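Local coordinates for protein possible galactose mutarotase (Streptomyces platensis subsp. rosaceus, PDB 4RNL) that probably interconverts the alpha and beta anomers of galactose or a related aldose, as an aldose 1-epimerase-like mutarotase, though its function is not established, at residues E11-L16 and V22-L27; R35-T40 and I44-E49. One frame throughout, in Å; residues are numbered along the deposited sequence. Where two conformers were deposited one is given.

Contact 1. Residues E11-L16 and V22-L27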
# COMPACT_ATOMS: atom_id res chain seq x y z
N GLU A 11 -21.60 3.71 -6.20
CA GLU A 11 -22.44 2.88 -7.06
C GLU A 11 -22.06 1.41 -6.90
O GLU A 11 -20.94 1.11 -6.49
CB GLU A 11 -22.31 3.30 -8.53
CG GLU A 11 -22.69 4.76 -8.85
CD GLU A 11 -24.17 5.07 -8.62
OE1 GLU A 11 -24.98 4.14 -8.44
OE2 GLU A 11 -24.52 6.28 -8.62
N PRO A 12 -22.99 0.49 -7.20
CA PRO A 12 -22.62 -0.92 -7.13
C PRO A 12 -21.49 -1.21 -8.11
O PRO A 12 -21.46 -0.59 -9.19
CB PRO A 12 -23.89 -1.64 -7.58
CG PRO A 12 -25.00 -0.69 -7.23
CD PRO A 12 -24.43 0.68 -7.46
N PHE A 13 -20.58 -2.11 -7.76
CA PHE A 13 -19.45 -2.46 -8.63
C PHE A 13 -19.46 -3.94 -9.01
O PHE A 13 -18.67 -4.37 -9.85
CB PHE A 13 -18.11 -2.10 -7.95
CG PHE A 13 -16.92 -2.20 -8.87
CD1 PHE A 13 -16.86 -1.44 -10.03
CD2 PHE A 13 -15.86 -3.05 -8.58
CE1 PHE A 13 -15.77 -1.52 -10.90
CE2 PHE A 13 -14.75 -3.13 -9.43
CZ PHE A 13 -14.71 -2.37 -10.59
N GLY A 14 -20.38 -4.70 -8.41
CA GLY A 14 -20.61 -6.08 -8.80
C GLY A 14 -20.73 -6.98 -7.59
O GLY A 14 -20.86 -6.51 -6.47
N THR A 15 -20.67 -8.29 -7.81
CA THR A 15 -20.71 -9.25 -6.70
C THR A 15 -19.54 -10.22 -6.79
O THR A 15 -19.15 -10.64 -7.88
CB THR A 15 -22.00 -10.08 -6.72
OG1 THR A 15 -22.07 -10.81 -7.95
CG2 THR A 15 -23.22 -9.20 -6.59
N LEU A 16 -18.99 -10.59 -5.64
CA LEU A 16 -17.99 -11.65 -5.59
C LEU A 16 -18.65 -12.97 -5.93
O LEU A 16 -19.88 -13.05 -6.00
CB LEU A 16 -17.33 -11.71 -4.20
CG LEU A 16 -16.55 -10.46 -3.78
CD1 LEU A 16 -15.98 -10.62 -2.38
CD2 LEU A 16 -15.45 -10.16 -4.79
N VAL A 22 -20.30 -5.63 -3.76
CA VAL A 22 -19.16 -4.72 -3.65
C VAL A 22 -19.58 -3.37 -4.25
O VAL A 22 -20.21 -3.33 -5.30
CB VAL A 22 -17.94 -5.28 -4.42
CG1 VAL A 22 -16.78 -4.26 -4.42
CG2 VAL A 22 -17.50 -6.61 -3.82
N ASP A 23 -19.24 -2.28 -3.56
CA ASP A 23 -19.53 -0.94 -4.05
C ASP A 23 -18.25 -0.24 -4.49
O ASP A 23 -17.16 -0.55 -3.99
CB ASP A 23 -20.18 -0.09 -2.95
CG ASP A 23 -21.65 -0.39 -2.77
OD1 ASP A 23 -22.28 -0.97 -3.69
OD2 ASP A 23 -22.19 -0.00 -1.71
N ARG A 24 -18.37 0.71 -5.42
CA ARG A 24 -17.25 1.56 -5.81
C ARG A 24 -17.53 3.01 -5.41
O ARG A 24 -18.56 3.57 -5.78
CB ARG A 24 -16.95 1.47 -7.31
CG ARG A 24 -15.76 2.34 -7.74
CD ARG A 24 -15.26 2.01 -9.13
NE ARG A 24 -16.24 2.33 -10.17
CZ ARG A 24 -15.99 2.28 -11.48
NH1 ARG A 24 -14.79 1.91 -11.91
NH2 ARG A 24 -16.94 2.59 -12.36
N TRP A 25 -16.63 3.60 -4.64
CA TRP A 25 -16.78 4.99 -4.21
C TRP A 25 -15.89 5.87 -5.07
O TRP A 25 -14.71 5.56 -5.27
CB TRP A 25 -16.40 5.12 -2.74
CG TRP A 25 -17.42 4.51 -1.82
CD1 TRP A 25 -17.60 3.17 -1.56
CD2 TRP A 25 -18.39 5.21 -1.02
NE1 TRP A 25 -18.63 3.01 -0.65
CE2 TRP A 25 -19.13 4.23 -0.32
CE3 TRP A 25 -18.71 6.56 -0.86
CZ2 TRP A 25 -20.17 4.58 0.55
CZ3 TRP A 25 -19.74 6.89 0.01
CH2 TRP A 25 -20.46 5.91 0.70
N THR A 26 -16.45 6.96 -5.57
CA THR A 26 -15.69 7.87 -6.42
C THR A 26 -15.48 9.19 -5.70
O THR A 26 -16.43 9.83 -5.25
CB THR A 26 -16.41 8.15 -7.75
OG1 THR A 26 -16.54 6.93 -8.48
CG2 THR A 26 -15.60 9.13 -8.59
N LEU A 27 -14.21 9.58 -5.58
CA LEU A 27 -13.84 10.86 -4.98
C LEU A 27 -13.33 11.73 -6.12
O LEU A 27 -12.41 11.34 -6.84
CB LEU A 27 -12.74 10.67 -3.94
CG LEU A 27 -13.09 10.13 -2.54
CD1 LEU A 27 -13.95 8.89 -2.58
CD2 LEU A 27 -11.83 9.85 -1.75
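The carbonyl oxygen of Val22 is gripped by two successive backbone amides: Phe13 N donates to Val22 O at 2.8 Å, and Gly14 N adds a weak second bond to the same oxygen. Val22 N answers with a bond to Gly14 O, nearly straight at 161°. Both Phe13 and Gly14 thus face Val22, and the register slips by one residue. Glycine suits the bulge because its backbone angles would press a side chain against the preceding carbonyl. Beyond Pro12, paired with Asp23 without hydrogen bonds, regular pairing resumes as Arg24 N meets Glu11 O at 2.8 Å.

The bulge also turns the Phe13 side chain toward Arg24. With CG opposite the backbone N (chi1 -170°), the ring sets CE1 over one face of the guanidinium, toward its rim, CE1 lying 3.7 Å from Arg24 NH1, with the two planes 32° apart. Arginine serves doubly here, since its methylene CD lies along the ring while NH1 donates to Gln46 OE1. Farther along, Val22 CG2 packs crosswise against Leu16 CG at 4.0 Å, an apolar pair that Leu67 of helix 67-72 also touches. The whole is a classic beta bulge in an antiparallel hairpin.

Contact 2. Residues R35-T40 and I44-E49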
# COMPACT_ATOMS: atom_id res chain seq x y z
N ARG A 35 -9.24 12.28 -9.54
CA ARG A 35 -10.36 11.37 -9.36
C ARG A 35 -9.75 10.08 -8.82
O ARG A 35 -8.78 9.55 -9.38
CB ARG A 35 -11.14 11.12 -10.66
CG ARG A 35 -12.33 10.17 -10.45
CD ARG A 35 -13.34 10.22 -11.58
NE ARG A 35 -12.73 9.94 -12.87
CZ ARG A 35 -13.27 10.29 -14.04
NH1 ARG A 35 -14.43 10.93 -14.06
NH2 ARG A 35 -12.65 9.99 -15.18
N VAL A 36 -10.29 9.63 -7.70
CA VAL A 36 -9.84 8.39 -7.07
C VAL A 36 -11.07 7.52 -6.87
O VAL A 36 -12.10 8.00 -6.41
CB VAL A 36 -9.18 8.68 -5.70
CG1 VAL A 36 -8.83 7.36 -4.99
CG2 VAL A 36 -7.92 9.54 -5.88
N ARG A 37 -10.97 6.25 -7.24
CA ARG A 37 -12.07 5.33 -6.99
C ARG A 37 -11.61 4.23 -6.03
O ARG A 37 -10.52 3.68 -6.20
CB ARG A 37 -12.57 4.72 -8.30
CG ARG A 37 -13.07 5.75 -9.30
CD ARG A 37 -13.71 5.09 -10.51
NE ARG A 37 -14.15 6.07 -11.49
CZ ARG A 37 -13.56 6.27 -12.67
NH1 ARG A 37 -12.51 5.54 -13.01
NH2 ARG A 37 -14.03 7.19 -13.50
N VAL A 38 -12.45 3.93 -5.05
CA VAL A 38 -12.12 2.99 -3.98
C VAL A 38 -13.21 1.92 -3.87
O VAL A 38 -14.41 2.25 -3.88
CB VAL A 38 -11.99 3.71 -2.62
CG1 VAL A 38 -11.65 2.72 -1.51
CG2 VAL A 38 -10.91 4.81 -2.68
N LEU A 39 -12.80 0.66 -3.78
CA LEU A 39 -13.76 -0.45 -3.71
C LEU A 39 -13.94 -0.90 -2.28
O LEU A 39 -12.99 -0.89 -1.50
CB LEU A 39 -13.26 -1.63 -4.53
CG LEU A 39 -12.76 -1.37 -5.95
CD1 LEU A 39 -12.36 -2.69 -6.57
CD2 LEU A 39 -13.83 -0.66 -6.80
N THR A 40 -15.15 -1.34 -1.92
CA THR A 40 -15.35 -1.91 -0.59
C THR A 40 -14.69 -3.29 -0.50
O THR A 40 -14.47 -3.81 0.60
CB THR A 40 -16.83 -2.03 -0.21
OG1 THR A 40 -17.52 -2.82 -1.18
CG2 THR A 40 -17.47 -0.65 -0.14
N ILE A 44 -9.68 -1.58 -2.04
CA ILE A 44 -8.83 -1.42 -3.21
C ILE A 44 -8.95 -0.03 -3.84
O ILE A 44 -10.05 0.44 -4.12
CB ILE A 44 -9.14 -2.51 -4.26
CG1 ILE A 44 -8.53 -3.84 -3.83
CG2 ILE A 44 -8.58 -2.13 -5.63
CD1 ILE A 44 -9.21 -5.06 -4.48
N VAL A 45 -7.82 0.63 -4.04
CA VAL A 45 -7.81 1.85 -4.83
C VAL A 45 -7.77 1.40 -6.29
O VAL A 45 -6.73 0.97 -6.81
CB VAL A 45 -6.58 2.72 -4.49
CG1 VAL A 45 -6.53 3.96 -5.39
CG2 VAL A 45 -6.62 3.13 -3.02
N GLN A 46 -8.92 1.47 -6.95
CA GLN A 46 -9.07 0.94 -8.30
C GLN A 46 -8.45 1.85 -9.34
O GLN A 46 -7.79 1.38 -10.28
CB GLN A 46 -10.54 0.72 -8.64
CG GLN A 46 -10.72 -0.11 -9.90
CD GLN A 46 -11.69 0.52 -10.86
OE1 GLN A 46 -12.39 1.48 -10.51
NE2 GLN A 46 -11.74 0.00 -12.08
N THR A 47 -8.66 3.15 -9.20
CA THR A 47 -8.07 4.11 -10.12
C THR A 47 -7.64 5.41 -9.43
O THR A 47 -8.23 5.83 -8.43
CB THR A 47 -9.01 4.46 -11.30
OG1 THR A 47 -10.30 4.82 -10.80
CG2 THR A 47 -9.15 3.31 -12.29
N VAL A 48 -6.61 6.03 -9.99
CA VAL A 48 -6.12 7.33 -9.57
C VAL A 48 -5.85 8.12 -10.85
O VAL A 48 -5.07 7.69 -11.69
CB VAL A 48 -4.80 7.21 -8.76
CG1 VAL A 48 -4.22 8.59 -8.49
CG2 VAL A 48 -5.03 6.47 -7.45
N GLU A 49 -6.52 9.26 -11.00
CA GLU A 49 -6.36 10.08 -12.20
C GLU A 49 -5.88 11.48 -11.81
O GLU A 49 -6.43 12.09 -10.90
CB GLU A 49 -7.68 10.18 -12.97
CG GLU A 49 -8.09 8.85 -13.59
CD GLU A 49 -9.55 8.81 -13.98
OE1 GLU A 49 -9.86 9.02 -15.17
OE2 GLU A 49 -10.40 8.56 -13.09
O HOH W 1 -9.97 7.41 -10.86
O HOH W 2 -10.66 5.69 -15.67
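Glu49 takes the guanidinium of Arg35 side-on, one oxygen to each nitrogen: Arg35 NE donates to Glu49 OE2 at 2.7 Å with an angle of 174°, and Arg35 NH2 to Glu49 OE1 at 3.0 Å. Both oxygens lie near the guanidinium plane, although OE2 is approached from above the carboxylate plane. Arginine is long enough to bend at chi3 (57°) and lie beside the glutamate, pointing the same way. Arg37 crosses Glu49 obliquely; its NH1, 3.7 Å from Glu49 OE2, makes only a long charge interaction, because the oxygen stands over the guanidinium face.

Thr47 OG1 lies close to CB, CG and CD of the extended Arg37 chain and receives a weak bond from Arg37 NH1. A water joins Thr47 OG1 to Glu49 OE2 and, more weakly, Arg35 O, so a small hydroxyl side chain fits well here. The shared negative charge probably eases the closeness of the two arginines.

Behind these groups the backbone sets the spacing: Arg37 N bonds to Thr47 O, while Gln46 N reaches Arg37 O at 2.8 Å, making a classic bulge at Gln46-Thr47. Val36 CG1 meets Val45 CG1 at 4.1 Å on the reverse, apolar face, where branched valines suit strands. Leu39 CD1 rests on Ile44 CG2. The hairpin lies between strands 21-28 and 57-59, with Tyr70 of helix 67-72 touching Ile44 and Gln46.

Overall arrangement
Contacts 1 and 2 are successive antiparallel hairpins of one five-stranded sheet, their centres about 10 Å apart. Strands 21-28 and 35-39 join them edge to edge: Trp25 N lies 2.7 Å from Val38 O and Leu27 N 2.8 Å from Val36 O, both probable backbone hydrogen bonds. The two hairpins are also tied through side chains, as Phe13 CD2 packs 3.6 Å from Leu39 CD2, and Gln46, whose OE1 faces contact 1, is held at its NE2 by Phe64 O. Contact 1 lies at the surface, about 20 Å from the chain centre, whereas contact 2 is buried at about 13 Å. Together they build four neighbouring strands of the beta-rich mutarotase fold.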